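Local coordinates for DUF3863 domain-containing protein (Parabacteroides distasonis, PDB 3LM3), which is of unknown function but probably acts on carbohydrates as a glycoside hydrolase or deacetylase, at residues A[29-34]-A[77-82]; A[103-108]-A[144-149]; A[126-131]-A[157-162]. One frame throughout, in Å; residues are numbered along the deposited sequence. Where two conformers were deposited one is given.

Contact 1: A[29-34]-A[77-82]; sequences IRTTPW and TMNALE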
ATOM      1  N   ILE A  29      -3.194 -11.739  -9.883  1.00  6.72           N
ATOM      2  CA  ILE A  29      -3.663 -12.547 -11.009  1.00  8.06           C
ATOM      3  C   ILE A  29      -5.055 -12.034 -11.412  1.00  6.96           C
ATOM      4  O   ILE A  29      -5.939 -11.873 -10.583  1.00  7.09           O
ATOM      5  CB  ILE A  29      -3.779 -14.026 -10.640  1.00  7.83           C
ATOM      6  CG1 ILE A  29      -2.487 -14.575 -10.019  1.00 10.86           C
ATOM      7  CG2 ILE A  29      -4.211 -14.853 -11.873  1.00  7.43           C
ATOM      8  CD1 ILE A  29      -1.286 -14.488 -10.857  1.00 13.26           C
ATOM      9  N   ARG A  30      -5.274 -11.788 -12.707  1.00  6.22           N
ATOM     10  CA  ARG A  30      -6.514 -11.160 -13.199  1.00  7.24           C
ATOM     11  C   ARG A  30      -6.799 -11.614 -14.620  1.00  8.13           C
ATOM     12  O   ARG A  30      -5.961 -12.273 -15.217  1.00  7.72           O
ATOM     13  CB  ARG A  30      -6.397  -9.627 -13.113  1.00  7.07           C
ATOM     14  CG  ARG A  30      -5.354  -9.020 -14.020  1.00  7.58           C
ATOM     15  CD  ARG A  30      -4.863  -7.683 -13.525  1.00  8.30           C
ATOM     16  NE  ARG A  30      -4.162  -6.976 -14.576  1.00  8.06           N
ATOM     17  CZ  ARG A  30      -3.541  -5.815 -14.404  1.00  7.60           C
ATOM     18  NH1 ARG A  30      -3.464  -5.261 -13.200  1.00  8.83           N
ATOM     19  NH2 ARG A  30      -3.002  -5.214 -15.475  1.00  9.80           N
ATOM     20  N   THR A  31      -7.977 -11.270 -15.158  1.00  7.89           N
ATOM     21  CA  THR A  31      -8.324 -11.506 -16.556  1.00  7.19           C
ATOM     22  C   THR A  31      -8.369 -10.209 -17.347  1.00  9.05           C
ATOM     23  O   THR A  31      -8.270 -10.228 -18.565  1.00  9.60           O
ATOM     24  CB  THR A  31      -9.644 -12.285 -16.764  1.00  8.36           C
ATOM     25  OG1 THR A  31     -10.780 -11.399 -16.752  1.00  8.36           O
ATOM     26  CG2 THR A  31      -9.816 -13.463 -15.778  1.00  9.26           C
ATOM     27  N   THR A  32      -8.568  -9.095 -16.671  1.00  8.00           N
ATOM     28  CA  THR A  32      -8.543  -7.740 -17.248  1.00  7.76           C
ATOM     29  C   THR A  32      -8.007  -6.811 -16.146  1.00  8.51           C
ATOM     30  O   THR A  32      -7.966  -7.219 -14.963  1.00  9.27           O
ATOM     31  CB  THR A  32      -9.938  -7.256 -17.704  1.00  7.52           C
ATOM     32  OG1 THR A  32     -10.774  -7.048 -16.551  1.00  8.50           O
ATOM     33  CG2 THR A  32     -10.626  -8.223 -18.641  1.00  9.07           C
ATOM     34  N   PRO A  33      -7.558  -5.581 -16.477  1.00  8.73           N
ATOM     35  CA  PRO A  33      -6.801  -4.848 -15.481  1.00  8.91           C
ATOM     36  C   PRO A  33      -7.534  -4.354 -14.252  1.00 10.16           C
ATOM     37  O   PRO A  33      -6.965  -4.378 -13.163  1.00 10.89           O
ATOM     38  CB  PRO A  33      -6.225  -3.654 -16.260  1.00 10.46           C
ATOM     39  CG  PRO A  33      -6.128  -4.138 -17.640  1.00 10.07           C
ATOM     40  CD  PRO A  33      -7.329  -5.033 -17.829  1.00 10.16           C
ATOM     41  N   TRP A  34      -8.778  -3.908 -14.417  1.00 10.69           N
ATOM     42  CA  TRP A  34      -9.501  -3.198 -13.348  1.00  9.34           C
ATOM     43  C   TRP A  34     -10.887  -3.806 -13.166  1.00  9.44           C
ATOM     44  O   TRP A  34     -11.929  -3.120 -13.257  1.00 10.24           O
ATOM     45  CB  TRP A  34      -9.635  -1.703 -13.688  1.00 10.27           C
ATOM     46  CG  TRP A  34      -8.341  -0.925 -13.831  1.00 12.57           C
ATOM     47  CD1 TRP A  34      -7.121  -1.256 -13.357  1.00 13.43           C
ATOM     48  CD2 TRP A  34      -8.183   0.342 -14.499  1.00 15.43           C
ATOM     49  NE1 TRP A  34      -6.192  -0.268 -13.686  1.00 16.08           N
ATOM     50  CE2 TRP A  34      -6.829   0.719 -14.379  1.00 18.09           C
ATOM     51  CE3 TRP A  34      -9.064   1.197 -15.168  1.00 19.15           C
ATOM     52  CZ2 TRP A  34      -6.324   1.905 -14.921  1.00 25.25           C
ATOM     53  CZ3 TRP A  34      -8.555   2.387 -15.713  1.00 20.99           C
ATOM     54  CH2 TRP A  34      -7.204   2.723 -15.574  1.00 21.25           C
ATOM     55  N   THR A  77      -8.439 -11.648  -8.801  1.00  5.67           N
ATOM     56  CA  THR A  77      -9.750 -11.070  -9.043  1.00  6.43           C
ATOM     57  C   THR A  77     -10.829 -12.175  -9.086  1.00  7.25           C
ATOM     58  O   THR A  77     -10.517 -13.356  -9.191  1.00  6.56           O
ATOM     59  CB  THR A  77      -9.801 -10.356 -10.366  1.00  6.34           C
ATOM     60  OG1 THR A  77      -9.619 -11.313 -11.425  1.00  7.39           O
ATOM     61  CG2 THR A  77      -8.771  -9.257 -10.421  1.00  6.91           C
HETATM   62  N   MSE A  78     -12.097 -11.782  -9.035  1.00  6.87           N
HETATM   63  CA  MSE A  78     -13.158 -12.780  -9.068  1.00  6.16           C
HETATM   64  C   MSE A  78     -13.108 -13.559 -10.350  1.00  7.52           C
HETATM   65  O   MSE A  78     -13.234 -14.786 -10.345  1.00  7.92           O
HETATM   66  CB  MSE A  78     -14.541 -12.161  -8.876  1.00  7.92           C
HETATM   67  CG  MSE A  78     -15.613 -13.223  -8.741  1.00  9.38           C
HETATM   68 SE   MSE A  78     -15.563 -14.134  -7.025  0.75 11.26          SE
HETATM   69  CE  MSE A  78     -16.433 -12.716  -5.985  1.00  9.25           C
ATOM     70  N   ASN A  79     -12.919 -12.857 -11.456  1.00  7.09           N
ATOM     71  CA  ASN A  79     -12.895 -13.556 -12.744  1.00  7.12           C
ATOM     72  C   ASN A  79     -11.704 -14.508 -12.851  1.00  9.00           C
ATOM     73  O   ASN A  79     -11.837 -15.594 -13.424  1.00  9.14           O
ATOM     74  CB  ASN A  79     -12.937 -12.543 -13.895  1.00  7.63           C
ATOM     75  CG  ASN A  79     -14.292 -11.850 -14.010  1.00  7.26           C
ATOM     76  OD1 ASN A  79     -15.308 -12.396 -13.563  1.00  9.40           O
ATOM     77  ND2 ASN A  79     -14.303 -10.632 -14.536  1.00  8.23           N
ATOM     78  N   ALA A  80     -10.554 -14.158 -12.252  1.00  7.26           N
ATOM     79  CA  ALA A  80      -9.412 -15.078 -12.260  1.00  8.07           C
ATOM     80  C   ALA A  80      -9.666 -16.294 -11.366  1.00  7.77           C
ATOM     81  O   ALA A  80      -9.184 -17.402 -11.647  1.00 10.11           O
ATOM     82  CB  ALA A  80      -8.155 -14.379 -11.851  1.00  8.43           C
ATOM     83  N   LEU A  81     -10.398 -16.107 -10.258  1.00  7.74           N
ATOM     84  CA  LEU A  81     -10.762 -17.242  -9.401  1.00  8.76           C
ATOM     85  C   LEU A  81     -11.688 -18.222 -10.087  1.00  8.99           C
ATOM     86  O   LEU A  81     -11.608 -19.424  -9.865  1.00  9.26           O
ATOM     87  CB  LEU A  81     -11.481 -16.791  -8.121  1.00  9.68           C
ATOM     88  CG  LEU A  81     -10.597 -16.160  -7.075  1.00  8.40           C
ATOM     89  CD1 LEU A  81     -11.503 -15.651  -5.934  1.00 10.08           C
ATOM     90  CD2 LEU A  81      -9.498 -17.137  -6.618  1.00  9.52           C
ATOM     91  N   GLU A  82     -12.589 -17.697 -10.914  1.00  8.10           N
ATOM     92  CA  GLU A  82     -13.671 -18.510 -11.490  1.00  8.40           C
ATOM     93  C   GLU A  82     -13.433 -19.022 -12.893  1.00  8.27           C
ATOM     94  O   GLU A  82     -14.143 -19.949 -13.326  1.00 10.37           O
ATOM     95  CB  GLU A  82     -14.971 -17.712 -11.447  1.00 10.45           C
ATOM     96  CG  GLU A  82     -15.525 -17.524 -10.054  1.00 11.94           C
ATOM     97  CD  GLU A  82     -16.857 -16.793 -10.027  1.00 12.19           C
ATOM     98  OE1 GLU A  82     -17.085 -15.891 -10.863  1.00 14.45           O
ATOM     99  OE2 GLU A  82     -17.669 -17.107  -9.128  1.00 16.70           O
TER

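Contact 2: A[103-108]-A[144-149]; sequences GDEVTY and PQSIMG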
ATOM      1  N   GLY A 103       4.101 -21.544   2.251  1.00  8.55           N
ATOM      2  CA  GLY A 103       3.256 -20.783   3.161  1.00  7.96           C
ATOM      3  C   GLY A 103       2.844 -19.445   2.550  1.00  8.49           C
ATOM      4  O   GLY A 103       2.517 -18.482   3.274  1.00  8.66           O
ATOM      5  N   ASP A 104       2.824 -19.365   1.220  1.00  7.19           N
ATOM      6  CA  ASP A 104       2.262 -18.176   0.571  1.00  6.87           C
ATOM      7  C   ASP A 104       0.793 -18.059   0.994  1.00  7.99           C
ATOM      8  O   ASP A 104       0.142 -19.056   1.272  1.00  7.81           O
ATOM      9  CB  ASP A 104       2.340 -18.244  -0.957  1.00  7.15           C
ATOM     10  CG  ASP A 104       3.754 -18.107  -1.508  1.00  7.13           C
ATOM     11  OD1 ASP A 104       4.641 -17.609  -0.772  1.00  7.18           O
ATOM     12  OD2 ASP A 104       3.903 -18.491  -2.695  1.00  7.49           O
ATOM     13  N   GLU A 105       0.290 -16.832   0.989  1.00  6.21           N
ATOM     14  CA  GLU A 105      -1.114 -16.530   1.231  1.00  6.17           C
ATOM     15  C   GLU A 105      -1.851 -16.527  -0.119  1.00  6.67           C
ATOM     16  O   GLU A 105      -1.277 -16.167  -1.149  1.00  6.45           O
ATOM     17  CB  GLU A 105      -1.213 -15.156   1.921  1.00  6.30           C
ATOM     18  CG  GLU A 105      -2.581 -14.615   2.192  1.00  6.81           C
ATOM     19  CD  GLU A 105      -2.559 -13.400   3.077  1.00 10.07           C
ATOM     20  OE1 GLU A 105      -1.753 -12.483   2.831  1.00  8.91           O
ATOM     21  OE2 GLU A 105      -3.355 -13.341   4.043  1.00 11.76           O
ATOM     22  N   VAL A 106      -3.136 -16.873  -0.097  1.00  6.71           N
ATOM     23  CA  VAL A 106      -3.990 -16.839  -1.267  1.00  6.85           C
ATOM     24  C   VAL A 106      -5.233 -16.063  -0.910  1.00  8.25           C
ATOM     25  O   VAL A 106      -5.963 -16.423   0.032  1.00  6.90           O
ATOM     26  CB  VAL A 106      -4.390 -18.259  -1.691  1.00  8.01           C
ATOM     27  CG1 VAL A 106      -5.233 -18.211  -3.028  1.00  9.04           C
ATOM     28  CG2 VAL A 106      -3.129 -19.155  -1.859  1.00  9.19           C
ATOM     29  N   THR A 107      -5.458 -14.957  -1.608  1.00  6.81           N
ATOM     30  CA  THR A 107      -6.601 -14.134  -1.266  1.00  6.65           C
ATOM     31  C   THR A 107      -7.181 -13.386  -2.447  1.00  7.26           C
ATOM     32  O   THR A 107      -6.797 -13.582  -3.598  1.00  7.85           O
ATOM     33  CB  THR A 107      -6.259 -13.155  -0.084  1.00  5.61           C
ATOM     34  OG1 THR A 107      -7.491 -12.699   0.489  1.00  7.29           O
ATOM     35  CG2 THR A 107      -5.372 -11.968  -0.559  1.00  8.63           C
ATOM     36  N   TYR A 108      -8.227 -12.626  -2.147  1.00  6.39           N
ATOM     37  CA  TYR A 108      -9.030 -11.864  -3.107  1.00  6.60           C
ATOM     38  C   TYR A 108      -8.417 -10.491  -3.338  1.00  6.83           C
ATOM     39  O   TYR A 108      -8.032  -9.789  -2.389  1.00  7.40           O
ATOM     40  CB  TYR A 108     -10.455 -11.726  -2.552  1.00  6.40           C
ATOM     41  CG  TYR A 108     -11.495 -11.148  -3.485  1.00  6.67           C
ATOM     42  CD1 TYR A 108     -11.534 -11.507  -4.804  1.00  6.84           C
ATOM     43  CD2 TYR A 108     -12.460 -10.251  -3.026  1.00  8.87           C
ATOM     44  CE1 TYR A 108     -12.504 -10.965  -5.683  1.00 10.34           C
ATOM     45  CE2 TYR A 108     -13.437  -9.740  -3.890  1.00  7.21           C
ATOM     46  CZ  TYR A 108     -13.428 -10.097  -5.227  1.00 10.91           C
ATOM     47  OH  TYR A 108     -14.318  -9.629  -6.196  1.00 11.41           O
ATOM     48  N   PRO A 144      -7.590 -16.943   4.189  1.00  7.88           N
ATOM     49  CA  PRO A 144      -6.528 -15.954   4.145  1.00  8.94           C
ATOM     50  C   PRO A 144      -6.521 -15.074   5.405  1.00  7.05           C
ATOM     51  O   PRO A 144      -7.543 -14.977   6.087  1.00  9.01           O
ATOM     52  CB  PRO A 144      -6.872 -15.162   2.879  1.00 10.18           C
ATOM     53  CG  PRO A 144      -8.315 -15.203   2.815  1.00  9.25           C
ATOM     54  CD  PRO A 144      -8.676 -16.622   3.254  1.00  8.95           C
ATOM     55  N   GLN A 145      -5.394 -14.449   5.705  1.00  7.55           N
ATOM     56  CA  GLN A 145      -5.305 -13.530   6.834  1.00  6.87           C
ATOM     57  C   GLN A 145      -5.546 -12.081   6.406  1.00  7.73           C
ATOM     58  O   GLN A 145      -5.721 -11.232   7.266  1.00  7.79           O
ATOM     59  CB  GLN A 145      -3.945 -13.652   7.510  1.00  8.08           C
ATOM     60  CG  GLN A 145      -3.759 -14.962   8.240  1.00  9.34           C
ATOM     61  CD  GLN A 145      -2.383 -15.076   8.852  1.00  9.57           C
ATOM     62  OE1 GLN A 145      -1.391 -15.077   8.130  1.00 10.62           O
ATOM     63  NE2 GLN A 145      -2.315 -15.169  10.183  1.00 11.23           N
ATOM     64  N   SER A 146      -5.596 -11.803   5.096  1.00  7.29           N
ATOM     65  CA  SER A 146      -5.849 -10.444   4.582  1.00  6.95           C
ATOM     66  C   SER A 146      -6.708 -10.529   3.337  1.00  6.46           C
ATOM     67  O   SER A 146      -6.874 -11.641   2.773  1.00  8.56           O
ATOM     68  CB  SER A 146      -4.526  -9.748   4.222  1.00  8.42           C
ATOM     69  OG  SER A 146      -3.918 -10.334   3.091  1.00  9.41           O
ATOM     70  N   ILE A 147      -7.245  -9.373   2.938  1.00  6.60           N
ATOM     71  CA  ILE A 147      -7.832  -9.138   1.622  1.00  6.84           C
ATOM     72  C   ILE A 147      -7.047  -8.000   0.977  1.00  6.83           C
ATOM     73  O   ILE A 147      -6.718  -7.015   1.642  1.00  7.56           O
ATOM     74  CB  ILE A 147      -9.317  -8.720   1.748  1.00  7.08           C
ATOM     75  CG1 ILE A 147     -10.128  -9.869   2.332  1.00  8.25           C
ATOM     76  CG2 ILE A 147      -9.928  -8.249   0.399  1.00  8.77           C
ATOM     77  CD1 ILE A 147     -10.437 -11.054   1.374  1.00 10.47           C
HETATM   78  N   MSE A 148      -6.773  -8.113  -0.323  1.00  7.06           N
HETATM   79  CA  MSE A 148      -6.043  -7.093  -1.087  1.00  4.94           C
HETATM   80  C   MSE A 148      -7.045  -6.160  -1.742  1.00  7.23           C
HETATM   81  O   MSE A 148      -7.334  -6.273  -2.931  1.00  8.05           O
HETATM   82  CB  MSE A 148      -5.127  -7.728  -2.138  1.00  6.95           C
HETATM   83  CG  MSE A 148      -4.066  -8.670  -1.558  1.00  6.83           C
HETATM   84 SE   MSE A 148      -2.849  -7.861  -0.229  0.75  8.60          SE
HETATM   85  CE  MSE A 148      -2.012  -6.534  -1.356  1.00  9.12           C
ATOM     86  N   GLY A 149      -7.624  -5.279  -0.936  1.00  7.29           N
ATOM     87  CA  GLY A 149      -8.783  -4.514  -1.372  1.00  8.47           C
ATOM     88  C   GLY A 149      -8.523  -3.265  -2.172  1.00  8.47           C
ATOM     89  O   GLY A 149      -9.319  -2.923  -3.065  1.00  9.52           O
TER

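Contact 3: A[126-131]-A[157-162]; sequences EMSEAI and LRYLAE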
ATOM      1  N   GLU A 126     -19.438 -10.068  -2.183  1.00  6.32           N
ATOM      2  CA  GLU A 126     -18.495 -10.654  -3.118  1.00  7.63           C
ATOM      3  C   GLU A 126     -17.183 -11.030  -2.441  1.00  7.17           C
ATOM      4  O   GLU A 126     -16.599 -12.060  -2.781  1.00  8.22           O
ATOM      5  CB  GLU A 126     -18.303  -9.729  -4.330  1.00  8.11           C
ATOM      6  CG  GLU A 126     -19.618  -9.636  -5.125  1.00  7.95           C
ATOM      7  CD  GLU A 126     -19.540  -8.850  -6.415  1.00  9.03           C
ATOM      8  OE1 GLU A 126     -18.445  -8.363  -6.759  1.00  9.34           O
ATOM      9  OE2 GLU A 126     -20.602  -8.734  -7.078  1.00  8.98           O
HETATM   10  N   MSE A 127     -16.733 -10.273  -1.447  1.00  6.46           N
HETATM   11  CA  MSE A 127     -15.604 -10.716  -0.644  1.00  7.47           C
HETATM   12  C   MSE A 127     -15.905 -12.067  -0.011  1.00  7.62           C
HETATM   13  O   MSE A 127     -15.043 -12.961  -0.040  1.00  7.01           O
HETATM   14  CB  MSE A 127     -15.220  -9.694   0.443  1.00  7.58           C
HETATM   15  CG  MSE A 127     -14.586  -8.436  -0.073  1.00  8.65           C
HETATM   16 SE   MSE A 127     -13.796  -7.297   1.268  0.75 10.06          SE
HETATM   17  CE  MSE A 127     -15.375  -7.043   2.365  1.00  7.61           C
ATOM     18  N   SER A 128     -17.089 -12.236   0.575  1.00  7.48           N
ATOM     19  CA  SER A 128     -17.453 -13.526   1.143  1.00  6.33           C
ATOM     20  C   SER A 128     -17.450 -14.646   0.109  1.00  7.16           C
ATOM     21  O   SER A 128     -16.982 -15.767   0.384  1.00  7.58           O
ATOM     22  CB  SER A 128     -18.791 -13.415   1.845  1.00  6.59           C
ATOM     23  OG  SER A 128     -18.646 -12.612   3.008  1.00 10.31           O
ATOM     24  N   GLU A 129     -17.956 -14.363  -1.086  1.00  6.93           N
ATOM     25  CA  GLU A 129     -17.950 -15.369  -2.155  1.00  7.15           C
ATOM     26  C   GLU A 129     -16.534 -15.783  -2.534  1.00  7.35           C
ATOM     27  O   GLU A 129     -16.244 -16.976  -2.733  1.00  8.27           O
ATOM     28  CB  GLU A 129     -18.667 -14.819  -3.405  1.00  8.28           C
ATOM     29  CG  GLU A 129     -20.175 -14.726  -3.266  1.00  8.78           C
ATOM     30  CD  GLU A 129     -20.870 -14.024  -4.430  1.00 13.27           C
ATOM     31  OE1 GLU A 129     -20.184 -13.502  -5.354  1.00 12.43           O
ATOM     32  OE2 GLU A 129     -22.118 -13.933  -4.371  1.00 11.57           O
ATOM     33  N   ALA A 130     -15.651 -14.811  -2.674  1.00  7.35           N
ATOM     34  CA  ALA A 130     -14.249 -15.103  -3.005  1.00  7.15           C
ATOM     35  C   ALA A 130     -13.543 -15.886  -1.919  1.00  7.54           C
ATOM     36  O   ALA A 130     -12.794 -16.821  -2.216  1.00  7.57           O
ATOM     37  CB  ALA A 130     -13.483 -13.780  -3.267  1.00  7.14           C
ATOM     38  N   ILE A 131     -13.775 -15.521  -0.664  1.00  7.53           N
ATOM     39  CA  ILE A 131     -13.169 -16.235   0.465  1.00  8.91           C
ATOM     40  C   ILE A 131     -13.594 -17.705   0.442  1.00  8.71           C
ATOM     41  O   ILE A 131     -12.771 -18.597   0.634  1.00  9.72           O
ATOM     42  CB  ILE A 131     -13.522 -15.594   1.807  1.00  7.54           C
ATOM     43  CG1 ILE A 131     -12.840 -14.231   1.966  1.00  8.24           C
ATOM     44  CG2 ILE A 131     -13.116 -16.505   2.992  1.00 10.87           C
ATOM     45  CD1 ILE A 131     -13.510 -13.344   2.984  1.00 10.58           C
ATOM     46  N   LEU A 157     -14.284  -3.079   5.928  1.00  7.70           N
ATOM     47  CA  LEU A 157     -13.303  -3.523   6.925  1.00  7.42           C
ATOM     48  C   LEU A 157     -13.966  -4.056   8.190  1.00  7.37           C
ATOM     49  O   LEU A 157     -13.555  -5.079   8.747  1.00  7.37           O
ATOM     50  CB  LEU A 157     -12.336  -2.374   7.200  1.00  7.50           C
ATOM     51  CG  LEU A 157     -11.654  -1.824   5.950  1.00  9.47           C
ATOM     52  CD1 LEU A 157     -10.769  -0.629   6.280  1.00 13.59           C
ATOM     53  CD2 LEU A 157     -10.853  -2.917   5.282  1.00 12.37           C
ATOM     54  N   ARG A 158     -15.006  -3.363   8.651  1.00  7.36           N
ATOM     55  CA  ARG A 158     -15.890  -3.821   9.726  0.70  7.86           C
ATOM     56  C   ARG A 158     -16.417  -5.217   9.427  1.00  6.33           C
ATOM     57  O   ARG A 158     -16.410  -6.122  10.258  1.00  6.64           O
ATOM     58  CB  ARG A 158     -17.061  -2.828   9.794  0.70 10.89           C
ATOM     59  CG  ARG A 158     -18.158  -3.118  10.773  0.70 12.81           C
ATOM     60  CD  ARG A 158     -19.189  -4.116  10.262  0.70 16.69           C
ATOM     61  NE  ARG A 158     -19.888  -3.848   8.975  0.70 11.06           N
ATOM     62  CZ  ARG A 158     -20.760  -4.727   8.478  0.70 15.83           C
ATOM     63  NH1 ARG A 158     -20.939  -5.883   9.127  0.70 10.50           N
ATOM     64  NH2 ARG A 158     -21.429  -4.495   7.341  0.70 14.42           N
ATOM     65  N   TYR A 159     -16.935  -5.370   8.216  1.00  5.80           N
ATOM     66  CA  TYR A 159     -17.502  -6.639   7.801  1.00  5.28           C
ATOM     67  C   TYR A 159     -16.459  -7.769   7.827  1.00  6.50           C
ATOM     68  O   TYR A 159     -16.719  -8.876   8.294  1.00  6.83           O
ATOM     69  CB  TYR A 159     -18.107  -6.485   6.395  1.00  7.22           C
ATOM     70  CG  TYR A 159     -18.700  -7.731   5.802  1.00  6.97           C
ATOM     71  CD1 TYR A 159     -17.927  -8.599   5.029  1.00  7.75           C
ATOM     72  CD2 TYR A 159     -20.042  -8.024   6.001  1.00  8.22           C
ATOM     73  CE1 TYR A 159     -18.483  -9.743   4.477  1.00  7.51           C
ATOM     74  CE2 TYR A 159     -20.607  -9.142   5.446  1.00  7.47           C
ATOM     75  CZ  TYR A 159     -19.831 -10.009   4.693  1.00  8.65           C
ATOM     76  OH  TYR A 159     -20.445 -11.131   4.124  1.00 10.58           O
ATOM     77  N   LEU A 160     -15.279  -7.498   7.292  1.00  6.37           N
ATOM     78  CA  LEU A 160     -14.212  -8.507   7.306  0.60  6.85           C
ATOM     79  C   LEU A 160     -13.909  -8.934   8.719  1.00  7.52           C
ATOM     80  O   LEU A 160     -13.859 -10.134   9.003  1.00  8.89           O
ATOM     81  CB  LEU A 160     -12.925  -7.986   6.667  0.60  7.15           C
ATOM     82  CG  LEU A 160     -12.980  -7.906   5.159  0.60  2.17           C
ATOM     83  CD1 LEU A 160     -11.684  -7.281   4.589  0.60  4.14           C
ATOM     84  CD2 LEU A 160     -13.280  -9.259   4.519  0.60  7.30           C
ATOM     85  N   ALA A 161     -13.735  -7.963   9.619  1.00  6.83           N
ATOM     86  CA  ALA A 161     -13.353  -8.264  10.988  1.00  9.83           C
ATOM     87  C   ALA A 161     -14.442  -9.067  11.690  1.00  9.96           C
ATOM     88  O   ALA A 161     -14.171 -10.079  12.349  1.00 10.93           O
ATOM     89  CB  ALA A 161     -13.095  -6.964  11.761  1.00  9.67           C
ATOM     90  N   GLU A 162     -15.683  -8.598  11.586  1.00  7.75           N
ATOM     91  CA  GLU A 162     -16.774  -9.086  12.418  1.00  7.04           C
ATOM     92  C   GLU A 162     -17.498 -10.263  11.801  1.00  8.22           C
ATOM     93  O   GLU A 162     -17.939 -11.178  12.523  1.00 11.58           O
ATOM     94  CB  GLU A 162     -17.722  -7.932  12.756  1.00 10.29           C
ATOM     95  CG  GLU A 162     -16.951  -6.866  13.574  1.00 13.27           C
ATOM     96  CD  GLU A 162     -17.649  -5.531  13.841  1.00 25.42           C
ATOM     97  OE1 GLU A 162     -18.834  -5.331  13.463  1.00 16.25           O
ATOM     98  OE2 GLU A 162     -16.959  -4.648  14.442  1.00 23.19           O
TER

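Contact 1: A[29-34]-A[77-82]
T77 meets I29 and R30 through its backbone and both branches of its side chain. Its N donates to I29 O at 3.1 Å, a bond that sets the start of helix 78-82 beside the end of strand 21-29. With chi1 at 65°, T77 OG1 is tucked between its own backbone N and carbonyl carbon. From there it accepts A80 N at 3.1 Å as the N-cap of the helix, while the methyl swings beside the backbone N and places CG2 3.6 Å from R30 CB. The arginine itself leads away from the helix in an extended chain, and its NE forms a salt bridge with E47.

A80 offers its methyl to the strand end from the helix side: CB rests 3.6 Å from I29 O and 4.0 Å from I29 CG2. T31 points its side chain at the first helical turn. Its CG2 lies over the N79-A80 peptide, 3.6 Å from N79 C, and T31 OG1 sits 3.8 Å from N79 CB, so that the two side chains cross at about a right angle. Their polar ends, however, converge on E35: OE1 is hydrogen-bonded by T31 OG1, T32 OG1 and N79 ND2, and OE2 pairs with T77 OG1.

One carboxylate, that of E35, thus gathers polar groups from both segments. T77 OG1 is gripped by both A80 N and E35, which limits the rotation of the capping threonine and ties the helix start to the loop after strand 21-29.

Contact 2: A[103-108]-A[144-149]
E105 and T107 of strand 105-108 reach 144-149 through their torsions. E105 runs out extended, with chi1 177°, which carries its carboxylate to the backbone at Q145 and S146. T107 turns its hydroxyl opposite its own N (chi1 -162°), which brings OG1 against the carbonyl of S146. That hydroxyl donates to S146 O at 2.6 Å, in the carbonyl plane and on a lone pair.

E105 OE2 is met nearly along its C-O axis by Q145 N at 2.9 Å, and S146 N lies equally near it. The other carboxylate oxygen, OE1, is held by T73 OG1 and by G323 N at the start of helix 322-332. Further along, M148 N donates to Y108 O at 2.9 Å, a single backbone bond where strand 105-108 and the short, weakly bonded strand 146-148 meet at 55°.

Carbon groups pack around these bonds. The P144 ring crosses T107 at about a right angle, its CB close against the carbonyl oxygen of V106 (CB to V106 O 3.2 Å). I147 CD1 lies 4.0 Å from Y108 CB, and the selenomethionine M148 brings CG to within 3.7 Å of T107 CG2.

With the strands inclined in this way, side chains supply much of the hydrogen bonding across the seam. A buried glutamate held by Q145 N on one oxygen and by G323 N on the other is probably ionised, and it fixes the backbone before strand 146-148 to the neighbouring sheet.

Contact 3: A[126-131]-A[157-162]
The selenomethionine M127 and L160 form the apolar centre between the two helices, their side chains crossing at about a right angle. Distances to L160 hold for the conformer described, one of two modelled. M127 is bent at its last torsion (chi3 -57°), and both SE and the terminal methyl meet the leucine: CE lies 3.7 Å and SE 3.8 Å from L160 CD2. I131, one turn along from M127, adds a looser contact from CD1 to L160 CD2 at 4.4 Å. Beneath them I147 of strand 146-148 touches all three side chains.

Outward from this centre, M127 CE also approaches Y159 CD1 obliquely at 4.0 Å. The tyrosine ring stretches from helix 154-163 toward helix 120-138 and presents its edge to S128. There S128 OG lies in the ring plane and 2.6 Å from Y159 OH, forming a short hydrogen bond at the more solvent-accessible border. E164 OE2 also bonds S128 OG, linking the tyrosine to the residues just beyond the second helix.

The segment axes stay 11.4 Å apart and are inclined at 40°, a wide spacing bridged by long side chains rather than close backbone packing. Neighbouring helices running broadly the same way and resting on the strand joining them are typical of the outer layer of an alpha/beta fold of successive beta-alpha units, consistent with the barrel-like catalytic domains of the glycoside hydrolase/deacetylase clan.

Overall arrangement
From the N terminus, contact 1 closes the excursion that leaves strand 21-29, passes through helix 53-64 and returns by strand 73-76 into helix 78-82. It is complete before contact 2 opens. Contacts 2 and 3 cross: 126-131 lies between the segments of contact 2, and 157-162 follows them. Contact 2 brings strand 146-148, the edge of the three-strand sheet, against strand 105-108 of the five-strand sheet, with helix 120-138 as the main part of the connection; contact 3 then ties that helix to helix 154-163. Y108 packs on both M78 and A130, and I147 on L160, so the three contacts form one continuous strand-and-helix region.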